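Local coordinates for putative Outer membrane protein (Helicobacter pylori, PDB 6GW5), which probably mediates attachment to host sialylated or Lewis-type glycans, as the adhesin domain of the Hop-family outer membrane protein SabA, at residues A[8-13]-A[412-416]; A[66-71]-A[315-320]; A[76-80]-A[125-129]; A[86-91]-A[119-125]. One frame throughout, in Å; residues are numbered along the deposited sequence.

Interaction 1 (A[8-13]-A[412-416]); sequences LNEKYE and ALAAM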
loop_
_atom_site.group_PDB
_atom_site.type_symbol
_atom_site.label_atom_id
_atom_site.label_comp_id
_atom_site.label_asym_id
_atom_site.label_seq_id
_atom_site.Cartn_x
_atom_site.Cartn_y
_atom_site.Cartn_z
ATOM N N LEU A 8 -42.852 -21.051 4.314
ATOM C CA LEU A 8 -42.368 -21.002 5.677
ATOM C C LEU A 8 -40.834 -20.915 5.733
ATOM O O LEU A 8 -40.263 -20.230 6.593
ATOM C CB LEU A 8 -42.845 -22.260 6.425
ATOM C CG LEU A 8 -42.961 -22.200 7.947
ATOM C CD1 LEU A 8 -44.143 -21.327 8.335
ATOM C CD2 LEU A 8 -43.125 -23.588 8.553
ATOM N N ASN A 9 -40.194 -21.684 4.863
ATOM C CA ASN A 9 -38.750 -21.820 4.848
ATOM C C ASN A 9 -38.087 -20.529 4.430
ATOM O O ASN A 9 -37.011 -20.214 4.910
ATOM C CB ASN A 9 -38.337 -22.953 3.904
ATOM C CG ASN A 9 -36.828 -23.059 3.725
ATOM O OD1 ASN A 9 -36.101 -23.500 4.622
ATOM N ND2 ASN A 9 -36.353 -22.646 2.570
ATOM N N GLU A 10 -38.721 -19.774 3.548
ATOM C CA GLU A 10 -38.084 -18.543 3.107
ATOM C C GLU A 10 -38.458 -17.377 4.033
ATOM O O GLU A 10 -37.694 -16.418 4.141
ATOM C CB GLU A 10 -38.204 -18.244 1.596
ATOM C CG GLU A 10 -39.500 -18.587 0.848
ATOM C CD GLU A 10 -40.573 -17.528 1.025
ATOM O OE1 GLU A 10 -41.240 -17.156 0.024
ATOM O OE2 GLU A 10 -40.736 -17.018 2.148
ATOM N N LYS A 11 -39.623 -17.461 4.672
ATOM C CA LYS A 11 -39.959 -16.525 5.728
ATOM C C LYS A 11 -39.014 -16.743 6.905
ATOM O O LYS A 11 -38.510 -15.775 7.506
ATOM C CB LYS A 11 -41.431 -16.639 6.113
ATOM C CG LYS A 11 -42.297 -16.077 5.002
ATOM C CD LYS A 11 -43.710 -15.709 5.396
ATOM C CE LYS A 11 -44.188 -14.671 4.351
ATOM N NZ LYS A 11 -45.513 -14.035 4.573
ATOM N N TYR A 12 -38.720 -18.006 7.199
ATOM C CA TYR A 12 -37.805 -18.304 8.288
ATOM C C TYR A 12 -36.433 -17.758 7.961
ATOM O O TYR A 12 -35.812 -17.130 8.802
ATOM C CB TYR A 12 -37.718 -19.810 8.602
ATOM C CG TYR A 12 -38.857 -20.434 9.404
ATOM C CD1 TYR A 12 -39.881 -19.673 9.973
ATOM C CD2 TYR A 12 -38.895 -21.820 9.597
ATOM C CE1 TYR A 12 -40.910 -20.270 10.697
ATOM C CE2 TYR A 12 -39.924 -22.428 10.314
ATOM C CZ TYR A 12 -40.930 -21.653 10.877
ATOM O OH TYR A 12 -41.960 -22.251 11.587
ATOM N N GLU A 13 -35.972 -18.005 6.744
ATOM C CA GLU A 13 -34.625 -17.618 6.373
ATOM C C GLU A 13 -34.503 -16.096 6.377
ATOM O O GLU A 13 -33.475 -15.544 6.697
ATOM C CB GLU A 13 -34.223 -18.249 5.040
ATOM C CG GLU A 13 -32.722 -18.421 4.912
ATOM C CD GLU A 13 -32.192 -18.578 3.487
ATOM O OE1 GLU A 13 -31.320 -19.457 3.362
ATOM O OE2 GLU A 13 -32.591 -17.862 2.509
ATOM N N ALA A 412 -34.816 -25.214 13.102
ATOM C CA ALA A 412 -35.863 -25.456 12.075
ATOM C C ALA A 412 -35.403 -25.179 10.628
ATOM O O ALA A 412 -35.745 -25.920 9.709
ATOM C CB ALA A 412 -37.126 -24.657 12.378
ATOM N N LEU A 413 -34.622 -24.130 10.432
ATOM C CA LEU A 413 -34.029 -23.877 9.142
ATOM C C LEU A 413 -33.107 -25.048 8.706
ATOM O O LEU A 413 -33.097 -25.443 7.536
ATOM C CB LEU A 413 -33.267 -22.533 9.180
ATOM C CG LEU A 413 -33.453 -21.434 8.129
ATOM C CD1 LEU A 413 -34.901 -21.277 7.728
ATOM C CD2 LEU A 413 -32.858 -20.091 8.589
ATOM N N ALA A 414 -32.355 -25.609 9.653
ATOM C CA ALA A 414 -31.365 -26.673 9.385
ATOM C C ALA A 414 -32.037 -28.022 9.084
ATOM O O ALA A 414 -31.590 -28.774 8.215
ATOM C CB ALA A 414 -30.418 -26.806 10.574
ATOM N N ALA A 415 -33.104 -28.303 9.831
ATOM C CA ALA A 415 -34.001 -29.422 9.576
ATOM C C ALA A 415 -34.634 -29.319 8.204
ATOM O O ALA A 415 -34.739 -30.309 7.496
ATOM C CB ALA A 415 -35.093 -29.465 10.620
ATOM N N MET A 416 -35.030 -28.114 7.816
ATOM C CA MET A 416 -35.517 -27.878 6.456
ATOM C C MET A 416 -34.427 -27.971 5.363
ATOM O O MET A 416 -34.778 -28.041 4.197
ATOM C CB MET A 416 -36.243 -26.530 6.382
ATOM C CG MET A 416 -37.483 -26.462 7.269
ATOM S SD MET A 416 -38.394 -24.919 7.067
ATOM C CE MET A 416 -40.020 -25.506 6.667
#
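Met416 can be followed atom by atom across Asn9, the two side chains sliding past each other in opposite directions. Its CB lies 3.5 Å from Asn9 OD1. Farther out, Met416 SD comes within 3.7 Å of Asn9 CB and also passes the ring of Tyr12. The sulfur stands 5.2 Å from the centroid of the Tyr12 ring and 65° off its normal, an oblique Met-aromatic contact whose nearest ring atom is CD2. A bend at the last torsion of Met416 (chi3 125°) then carries CE to CD2 of Leu8, 4.1 Å away. Leu8 in turn covers one face of the Tyr12 ring with its CG, offset toward the rim.

Leu413 works on the neighbouring turn of helix 3-32. Its CD1 is set against Tyr12 CB, while CD2 lies 4.0 Å from Glu13 CG, the two side chains crossing at about a right angle. Ala412 CB adds a touch on Tyr12 CE2 at 4.1 Å. The Tyr12 hydroxyl is occupied elsewhere, hydrogen-bonded to Asn375 and more weakly to the backbone N atoms of Gln376 and Val377.

With no polar bond joining the two segments, the chemistry implies that dispersion and apolar burial hold helix 403-415 against helix 3-32, whose residues here belong to a predicted coiled coil, while Tyr12 is fixed from its hydroxyl end by the 375-377 loop.

Interaction 2 (A[66-71]-A[315-320]); sequences QAVITS and VNLNQE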
loop_
_atom_site.group_PDB
_atom_site.type_symbol
_atom_site.label_atom_id
_atom_site.label_comp_id
_atom_site.label_asym_id
_atom_site.label_seq_id
_atom_site.Cartn_x
_atom_site.Cartn_y
_atom_site.Cartn_z
ATOM N N GLN A 66 13.607 5.454 0.218
ATOM C CA GLN A 66 14.922 4.893 0.377
ATOM C C GLN A 66 15.167 3.691 -0.509
ATOM O O GLN A 66 16.156 3.627 -1.227
ATOM C CB GLN A 66 15.121 4.425 1.823
ATOM C CG GLN A 66 16.102 5.262 2.609
ATOM C CD GLN A 66 17.497 5.211 1.990
ATOM O OE1 GLN A 66 18.200 4.186 2.040
ATOM N NE2 GLN A 66 17.888 6.312 1.391
ATOM N N ALA A 67 14.290 2.699 -0.409
ATOM C CA ALA A 67 14.493 1.487 -1.129
ATOM C C ALA A 67 14.456 1.756 -2.630
ATOM O O ALA A 67 15.247 1.173 -3.376
ATOM C CB ALA A 67 13.456 0.432 -0.730
ATOM N N VAL A 68 13.519 2.587 -3.075
ATOM C CA VAL A 68 13.377 2.870 -4.506
ATOM C C VAL A 68 14.610 3.641 -5.026
ATOM O O VAL A 68 15.122 3.334 -6.098
ATOM C CB VAL A 68 12.057 3.603 -4.834
ATOM C CG1 VAL A 68 11.992 4.026 -6.302
ATOM C CG2 VAL A 68 10.853 2.721 -4.532
ATOM N N ILE A 69 15.089 4.612 -4.271
ATOM C CA ILE A 69 16.272 5.350 -4.690
ATOM C C ILE A 69 17.460 4.441 -4.728
ATOM O O ILE A 69 18.202 4.437 -5.682
ATOM C CB ILE A 69 16.612 6.506 -3.738
ATOM C CG1 ILE A 69 15.534 7.591 -3.757
ATOM C CG2 ILE A 69 17.953 7.123 -4.094
ATOM C CD1 ILE A 69 15.041 7.971 -5.126
ATOM N N THR A 70 17.662 3.677 -3.677
ATOM C CA THR A 70 18.721 2.682 -3.667
ATOM C C THR A 70 18.644 1.852 -4.989
ATOM O O THR A 70 19.647 1.643 -5.680
ATOM C CB THR A 70 18.571 1.782 -2.423
ATOM O OG1 THR A 70 18.917 2.520 -1.236
ATOM C CG2 THR A 70 19.400 0.495 -2.518
ATOM N N SER A 71 17.457 1.346 -5.287
ATOM C CA SER A 71 17.286 0.430 -6.377
ATOM C C SER A 71 17.541 1.143 -7.740
ATOM O O SER A 71 18.016 0.539 -8.663
ATOM C CB SER A 71 15.898 -0.234 -6.308
ATOM O OG SER A 71 14.939 0.600 -6.917
ATOM N N VAL A 315 25.703 -1.344 0.435
ATOM C CA VAL A 315 24.304 -1.104 0.170
ATOM C C VAL A 315 23.534 -2.349 0.616
ATOM O O VAL A 315 23.952 -3.480 0.317
ATOM C CB VAL A 315 24.143 -0.851 -1.342
ATOM C CG1 VAL A 315 22.696 -0.909 -1.804
ATOM C CG2 VAL A 315 24.732 0.502 -1.703
ATOM N N ASN A 316 22.408 -2.154 1.318
ATOM C CA ASN A 316 21.573 -3.277 1.682
ATOM C C ASN A 316 20.120 -3.156 1.244
ATOM O O ASN A 316 19.260 -2.873 2.030
ATOM C CB ASN A 316 21.672 -3.533 3.153
ATOM C CG ASN A 316 21.256 -4.963 3.525
ATOM O OD1 ASN A 316 20.480 -5.671 2.836
ATOM N ND2 ASN A 316 21.765 -5.394 4.635
ATOM N N LEU A 317 19.875 -3.402 -0.031
ATOM C CA LEU A 317 18.541 -3.361 -0.559
ATOM C C LEU A 317 17.597 -4.352 0.112
ATOM O O LEU A 317 16.419 -4.046 0.270
ATOM C CB LEU A 317 18.534 -3.589 -2.071
ATOM C CG LEU A 317 17.198 -3.557 -2.812
ATOM C CD1 LEU A 317 16.435 -2.274 -2.536
ATOM C CD2 LEU A 317 17.399 -3.704 -4.317
ATOM N N ASN A 318 18.086 -5.546 0.464
ATOM C CA ASN A 318 17.216 -6.538 1.082
ATOM C C ASN A 318 16.660 -6.010 2.415
ATOM O O ASN A 318 15.473 -6.151 2.701
ATOM C CB ASN A 318 17.915 -7.854 1.344
ATOM C CG ASN A 318 18.023 -8.737 0.139
ATOM O OD1 ASN A 318 19.089 -9.304 -0.096
ATOM N ND2 ASN A 318 16.950 -8.935 -0.598
ATOM N N GLN A 319 17.509 -5.422 3.224
ATOM C CA GLN A 319 17.041 -4.879 4.504
ATOM C C GLN A 319 16.035 -3.755 4.286
ATOM O O GLN A 319 15.066 -3.663 4.976
ATOM C CB GLN A 319 18.242 -4.422 5.330
ATOM C CG GLN A 319 17.968 -3.441 6.423
ATOM C CD GLN A 319 19.234 -3.186 7.207
ATOM O OE1 GLN A 319 19.789 -4.107 7.862
ATOM N NE2 GLN A 319 19.704 -1.937 7.170
ATOM N N GLU A 320 16.231 -2.933 3.276
ATOM C CA GLU A 320 15.298 -1.847 3.005
ATOM C C GLU A 320 13.937 -2.385 2.514
ATOM O O GLU A 320 12.905 -1.804 2.809
ATOM C CB GLU A 320 15.916 -0.839 2.006
ATOM C CG GLU A 320 17.106 -0.103 2.582
ATOM C CD GLU A 320 17.914 0.689 1.558
ATOM O OE1 GLU A 320 17.412 0.956 0.482
ATOM O OE2 GLU A 320 19.047 1.100 1.859
#
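Thr70 OG1 is the polar atom on which several groups converge. Glu320 OE1 lies 2.8 Å from Thr70 OG1, and the carbonyl oxygen of Gln66, one turn earlier on the same helix, lies 3.0 Å from that hydroxyl. Both are acceptors competing for a single hydroxyl proton, and the geometry leaves open which one receives it. Gln139 NE2, from helix 122-139, is hydrogen-bonded to the same oxygen. The hydroxyl is placed for this by a first torsion of -71°, which sets OG1 beside the backbone N and turns CG2 toward Val315 and Leu317.

Glu320 comes at Thr70 from the opposite direction, its chain extended beyond CG (chi2 168°), and its CB rests 3.9 Å from Ala67 CB. The methyl of Thr70 meets Val315 tip to tip, CG2 to CG1 at 3.7 Å. Leu317 CD1 settles 4.1 Å from Thr70 CG2 and 3.7 Å from Ala67 O, while its other branch, CD2, faces Ser71 CB. Phe282 of helix 255-283 touches Ala67, Ser71 and Leu317, extending this apolar patch to a third helix.

Segment 315-320 also contains the start of helix 317-346. Asn316 is its N-cap: OD1 accepts from Gln319 N at 3.0 Å, nearly straight at 162°, although the donor stands above the carbonyl plane.

Chemically, a buried hydroxyl sits among a carboxylate, a backbone carbonyl and the Gln139 amide, so helices 60-79, 122-139 and 317-346 converge on one oxygen. When its proton points to Glu320 it would probably help to stabilise the carboxylate charge.

Interaction 3 (A[76-80]-A[125-129]); sequences WSLYA and YDKMK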
loop_
_atom_site.group_PDB
_atom_site.type_symbol
_atom_site.label_atom_id
_atom_site.label_comp_id
_atom_site.label_asym_id
_atom_site.label_seq_id
_atom_site.Cartn_x
_atom_site.Cartn_y
_atom_site.Cartn_z
ATOM N N TRP A 76 21.448 1.897 -12.062
ATOM C CA TRP A 76 22.423 2.755 -12.710
ATOM C C TRP A 76 23.800 2.124 -12.633
ATOM O O TRP A 76 24.534 2.079 -13.611
ATOM C CB TRP A 76 22.450 4.175 -12.081
ATOM C CG TRP A 76 23.586 5.018 -12.591
ATOM C CD1 TRP A 76 24.730 5.321 -11.936
ATOM C CD2 TRP A 76 23.710 5.555 -13.902
ATOM N NE1 TRP A 76 25.566 6.052 -12.752
ATOM C CE2 TRP A 76 24.971 6.199 -13.974
ATOM C CE3 TRP A 76 22.887 5.536 -15.032
ATOM C CZ2 TRP A 76 25.423 6.868 -15.124
ATOM C CZ3 TRP A 76 23.335 6.204 -16.200
ATOM C CH2 TRP A 76 24.602 6.876 -16.223
ATOM N N SER A 77 24.148 1.638 -11.464
ATOM C CA SER A 77 25.461 1.080 -11.272
ATOM C C SER A 77 25.636 -0.153 -12.189
ATOM O O SER A 77 26.688 -0.363 -12.757
ATOM C CB SER A 77 25.674 0.807 -9.794
ATOM O OG SER A 77 26.471 -0.314 -9.568
ATOM N N LEU A 78 24.589 -0.928 -12.377
ATOM C CA LEU A 78 24.668 -2.077 -13.266
ATOM C C LEU A 78 24.858 -1.639 -14.689
ATOM O O LEU A 78 25.727 -2.144 -15.380
ATOM C CB LEU A 78 23.399 -2.938 -13.188
ATOM C CG LEU A 78 23.050 -3.697 -11.898
ATOM C CD1 LEU A 78 21.710 -4.414 -12.059
ATOM C CD2 LEU A 78 24.122 -4.668 -11.488
ATOM N N TYR A 79 24.008 -0.719 -15.107
ATOM C CA TYR A 79 23.906 -0.234 -16.493
ATOM C C TYR A 79 25.113 0.537 -16.927
ATOM O O TYR A 79 25.667 0.301 -18.003
ATOM C CB TYR A 79 22.706 0.685 -16.574
ATOM C CG TYR A 79 22.419 1.457 -17.847
ATOM C CD1 TYR A 79 21.914 0.828 -18.967
ATOM C CD2 TYR A 79 22.508 2.847 -17.872
ATOM C CE1 TYR A 79 21.554 1.548 -20.097
ATOM C CE2 TYR A 79 22.165 3.576 -19.009
ATOM C CZ TYR A 79 21.671 2.918 -20.116
ATOM O OH TYR A 79 21.316 3.617 -21.250
ATOM N N ALA A 80 25.536 1.429 -16.056
ATOM C CA ALA A 80 26.684 2.276 -16.300
ATOM C C ALA A 80 27.681 2.097 -15.142
ATOM O O ALA A 80 28.515 1.168 -15.181
ATOM C CB ALA A 80 26.224 3.728 -16.447
ATOM N N TYR A 125 24.928 10.617 -22.664
ATOM C CA TYR A 125 25.501 9.978 -21.486
ATOM C C TYR A 125 25.778 10.971 -20.367
ATOM O O TYR A 125 25.614 10.652 -19.193
ATOM C CB TYR A 125 26.772 9.215 -21.825
ATOM C CG TYR A 125 27.505 8.684 -20.593
ATOM C CD1 TYR A 125 27.022 7.559 -19.891
ATOM C CD2 TYR A 125 28.689 9.292 -20.127
ATOM C CE1 TYR A 125 27.690 7.075 -18.783
ATOM C CE2 TYR A 125 29.354 8.817 -19.014
ATOM C CZ TYR A 125 28.842 7.723 -18.343
ATOM O OH TYR A 125 29.505 7.259 -17.235
ATOM N N ASP A 126 26.244 12.156 -20.723
ATOM C CA ASP A 126 26.734 13.106 -19.720
ATOM C C ASP A 126 25.543 13.595 -18.885
ATOM O O ASP A 126 25.704 13.857 -17.684
ATOM C CB ASP A 126 27.533 14.294 -20.360
ATOM C CG ASP A 126 28.977 13.912 -20.834
ATOM O OD1 ASP A 126 29.644 13.041 -20.222
ATOM O OD2 ASP A 126 29.448 14.497 -21.850
ATOM N N LYS A 127 24.356 13.701 -19.509
ATOM C CA LYS A 127 23.145 14.101 -18.777
ATOM C C LYS A 127 22.746 13.009 -17.786
ATOM O O LYS A 127 22.482 13.312 -16.620
ATOM C CB LYS A 127 21.912 14.317 -19.677
ATOM C CG LYS A 127 22.105 14.985 -21.035
ATOM C CD LYS A 127 20.742 15.407 -21.613
ATOM C CE LYS A 127 20.664 15.575 -23.115
ATOM N NZ LYS A 127 21.416 16.744 -23.612
ATOM N N MET A 128 22.658 11.773 -18.293
ATOM C CA MET A 128 22.460 10.609 -17.476
ATOM C C MET A 128 23.375 10.643 -16.279
ATOM O O MET A 128 22.932 10.541 -15.137
ATOM C CB MET A 128 22.764 9.364 -18.274
ATOM C CG MET A 128 21.653 8.874 -19.179
ATOM S SD MET A 128 22.112 7.290 -19.927
ATOM C CE MET A 128 20.750 7.150 -21.074
ATOM N N LYS A 129 24.667 10.794 -16.537
ATOM C CA LYS A 129 25.702 10.704 -15.480
ATOM C C LYS A 129 25.509 11.812 -14.447
ATOM O O LYS A 129 25.648 11.602 -13.246
ATOM C CB LYS A 129 27.117 10.748 -16.119
ATOM C CG LYS A 129 28.298 10.940 -15.202
ATOM C CD LYS A 129 28.682 9.651 -14.529
ATOM C CE LYS A 129 29.939 9.845 -13.711
ATOM N NZ LYS A 129 29.917 9.087 -12.419
HETATM O O HOH W 1 28.260 7.007 -11.320
#
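Trp76 brings the outer end of its six-membered ring against both Met128 and Tyr125, and most of this contact is apolar. Its CH2 atom lies 3.7 Å from Met128 CB and 4.0 Å from Tyr125 CE1, while CZ2 approaches the backbone of Lys129 at CA. A first torsion of 171°, with CG opposite the backbone N, swings the indole out toward helix 122-139. Ala80 CB lies over one face of the indole and meets the edge of the Tyr125 ring.

Sulfur-aromatic contacts form the second kind. Met128 SD sits at the edges of two rings: 5.4 Å from the centroid of the Trp76 six-membered ring, 87° off its normal, and 3.8 Å from Tyr79 CE2, near the plane of that ring. These Met-aromatic pairs belong to a helix-against-helix interface in the adhesin domain, where helix 167-183 closes in as a third helix: Leu177 touches Trp76, Ile181 touches Tyr79 and Leu180 touches Met128.

Among polar atoms, the carbonyl oxygen of Met128 approaches the other indole face, toward the rim. The polar link is water-mediated. One water accepts from Trp76 NE1 at 3.2 Å, in the indole plane, and from Lys129 NZ at 2.9 Å. Lys129 NZ also forms a long, weak ion pair with Glu133.

Interaction 4 (A[86-91]-A[119-125]); sequences FFVVNK and AMNQTTY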
loop_
_atom_site.group_PDB
_atom_site.type_symbol
_atom_site.label_atom_id
_atom_site.label_comp_id
_atom_site.label_asym_id
_atom_site.label_seq_id
_atom_site.Cartn_x
_atom_site.Cartn_y
_atom_site.Cartn_z
ATOM N N PHE A 86 27.552 -0.207 -22.369
ATOM C CA PHE A 86 27.374 0.327 -23.712
ATOM C C PHE A 86 28.660 1.094 -24.037
ATOM O O PHE A 86 29.497 1.310 -23.138
ATOM C CB PHE A 86 26.130 1.247 -23.793
ATOM C CG PHE A 86 26.012 2.229 -22.653
ATOM C CD1 PHE A 86 25.336 1.878 -21.511
ATOM C CD2 PHE A 86 26.516 3.516 -22.750
ATOM C CE1 PHE A 86 25.185 2.771 -20.467
ATOM C CE2 PHE A 86 26.398 4.420 -21.701
ATOM C CZ PHE A 86 25.726 4.049 -20.554
ATOM N N PHE A 87 28.805 1.514 -25.292
ATOM C CA PHE A 87 30.008 2.195 -25.736
ATOM C C PHE A 87 29.656 3.645 -26.026
ATOM O O PHE A 87 28.778 3.936 -26.828
ATOM C CB PHE A 87 30.533 1.462 -26.961
ATOM C CG PHE A 87 31.845 1.970 -27.513
ATOM C CD1 PHE A 87 33.070 1.621 -26.935
ATOM C CD2 PHE A 87 31.875 2.755 -28.654
ATOM C CE1 PHE A 87 34.267 2.099 -27.475
ATOM C CE2 PHE A 87 33.072 3.232 -29.191
ATOM C CZ PHE A 87 34.266 2.900 -28.600
ATOM N N VAL A 88 30.318 4.564 -25.340
ATOM C CA VAL A 88 30.074 6.004 -25.563
ATOM C C VAL A 88 31.047 6.603 -26.564
ATOM O O VAL A 88 32.236 6.247 -26.630
ATOM C CB VAL A 88 30.134 6.759 -24.221
ATOM C CG1 VAL A 88 29.902 8.255 -24.365
ATOM C CG2 VAL A 88 29.084 6.177 -23.309
ATOM N N VAL A 89 30.535 7.523 -27.356
ATOM C CA VAL A 89 31.305 8.071 -28.466
ATOM C C VAL A 89 31.190 9.565 -28.503
ATOM O O VAL A 89 30.135 10.115 -28.256
ATOM C CB VAL A 89 30.838 7.482 -29.806
ATOM C CG1 VAL A 89 30.872 5.974 -29.707
ATOM C CG2 VAL A 89 29.440 7.941 -30.188
ATOM N N ASN A 90 32.294 10.239 -28.763
ATOM C CA ASN A 90 32.204 11.653 -29.088
ATOM C C ASN A 90 31.754 11.731 -30.525
ATOM O O ASN A 90 32.441 11.237 -31.370
ATOM C CB ASN A 90 33.533 12.355 -28.907
ATOM C CG ASN A 90 33.346 13.838 -28.683
ATOM O OD1 ASN A 90 33.138 14.266 -27.543
ATOM N ND2 ASN A 90 33.295 14.607 -29.772
ATOM N N LYS A 91 30.607 12.321 -30.807
ATOM C CA LYS A 91 30.180 12.483 -32.217
ATOM C C LYS A 91 31.124 13.371 -33.042
ATOM O O LYS A 91 32.122 13.877 -32.538
ATOM C CB LYS A 91 28.742 13.022 -32.306
ATOM C CG LYS A 91 27.656 11.946 -32.125
ATOM C CD LYS A 91 26.951 11.496 -33.416
ATOM C CE LYS A 91 27.022 9.982 -33.656
ATOM N NZ LYS A 91 25.700 9.475 -34.096
ATOM N N ALA A 119 25.711 1.638 -28.814
ATOM C CA ALA A 119 26.529 2.834 -28.741
ATOM C C ALA A 119 25.678 3.946 -28.218
ATOM O O ALA A 119 24.459 3.930 -28.390
ATOM C CB ALA A 119 27.071 3.195 -30.118
ATOM N N MET A 120 26.317 4.933 -27.626
ATOM C CA MET A 120 25.592 6.073 -27.097
ATOM C C MET A 120 26.371 7.338 -27.372
ATOM O O MET A 120 27.569 7.393 -27.170
ATOM C CB MET A 120 25.354 5.911 -25.558
ATOM C CG MET A 120 24.692 7.103 -24.833
ATOM S SD MET A 120 24.253 6.931 -23.086
ATOM C CE MET A 120 23.055 5.631 -23.288
ATOM N N ASN A 121 25.662 8.384 -27.722
ATOM C CA ASN A 121 26.286 9.699 -27.762
ATOM C C ASN A 121 26.767 10.206 -26.440
ATOM O O ASN A 121 26.010 10.147 -25.501
ATOM C CB ASN A 121 25.284 10.725 -28.231
ATOM C CG ASN A 121 25.319 10.893 -29.716
ATOM O OD1 ASN A 121 25.907 10.079 -30.440
ATOM N ND2 ASN A 121 24.695 11.956 -30.188
ATOM N N GLN A 122 27.972 10.759 -26.397
ATOM C CA GLN A 122 28.490 11.393 -25.207
ATOM C C GLN A 122 27.539 12.474 -24.651
ATOM O O GLN A 122 27.363 12.553 -23.428
ATOM C CB GLN A 122 29.897 11.973 -25.415
ATOM C CG GLN A 122 30.619 12.015 -24.102
ATOM C CD GLN A 122 31.924 12.783 -24.054
ATOM O OE1 GLN A 122 32.808 12.626 -24.901
ATOM N NE2 GLN A 122 32.061 13.617 -23.014
ATOM N N THR A 123 26.948 13.288 -25.524
ATOM C CA THR A 123 25.878 14.210 -25.133
ATOM C C THR A 123 24.891 13.513 -24.155
ATOM O O THR A 123 24.759 13.917 -22.983
ATOM C CB THR A 123 25.097 14.686 -26.393
ATOM O OG1 THR A 123 25.982 15.395 -27.247
ATOM C CG2 THR A 123 23.915 15.597 -26.040
ATOM N N THR A 124 24.232 12.457 -24.651
ATOM C CA THR A 124 23.196 11.785 -23.918
ATOM C C THR A 124 23.749 11.210 -22.614
ATOM O O THR A 124 23.121 11.326 -21.561
ATOM C CB THR A 124 22.560 10.678 -24.754
ATOM O OG1 THR A 124 21.986 11.219 -25.957
ATOM C CG2 THR A 124 21.459 9.990 -23.967
ATOM N N TYR A 125 24.928 10.617 -22.664
ATOM C CA TYR A 125 25.501 9.978 -21.486
ATOM C C TYR A 125 25.778 10.971 -20.367
ATOM O O TYR A 125 25.614 10.652 -19.193
ATOM C CB TYR A 125 26.772 9.215 -21.825
ATOM C CG TYR A 125 27.505 8.684 -20.593
ATOM C CD1 TYR A 125 27.022 7.559 -19.891
ATOM C CD2 TYR A 125 28.689 9.292 -20.127
ATOM C CE1 TYR A 125 27.690 7.075 -18.783
ATOM C CE2 TYR A 125 29.354 8.817 -19.014
ATOM C CZ TYR A 125 28.842 7.723 -18.343
ATOM O OH TYR A 125 29.505 7.259 -17.235
#
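Phe86 and Met120 make the apolar centre. The methyl CE of Met120 lies over one face of the Phe86 ring as a CH-pi contact, 4.1 Å from the centroid and 19° off the normal. Bending at its last torsion (chi3 -63°) folds that methyl back over the ring, with SD 3.6 Å from Phe86 CE2. Tyr125 CD1 meets the edge of the same ring, 3.7 Å from Phe86 CE2, the planes being oblique.

Next outward, Val88 divides its branches: CG2 packs at Tyr125 CG, whereas CG1 lies 3.5 Å from Gln122 CA.

Backbone bonds follow. Met120 N donates to Phe87 O at 2.8 Å, Val89 N to Met120 O at 3.0 Å, and Gln122 N to Val89 O at 2.9 Å. At the polar rim, Gln122 NE2 is hydrogen-bonded to Asp126 OD2 one turn on.

Registers Phe87 with Ala119, Val88 with Met120 and Val89 with Asn121 define a parallel two-stranded sheet. Its strands are joined through a connection that contains helix 106-111 and the Cys112-Cys118 disulfide, and the second strand runs directly into helix 122-139, with Asn121 at the N-cap position.

From the N terminus, helix 3-32 meets helix 403-415 in interaction 1, which closes a loop around nearly the whole chain and encloses the other three. Helix 60-79 then joins helix 317-346 in interaction 2, and its later turns join helix 122-139 in interaction 3, nested inside that loop. Innermost is interaction 4, where strand 87-89 pairs with strand 119-121. The contacts nest throughout; none cross. Interaction 1 lies on the opposite side of the chain's centre from the other three, its centre about 72 Å from that of interaction 3. Interactions 3 and 4 touch, share Tyr125 and have centres about 11 Å apart, coupling the small sheet to the helices.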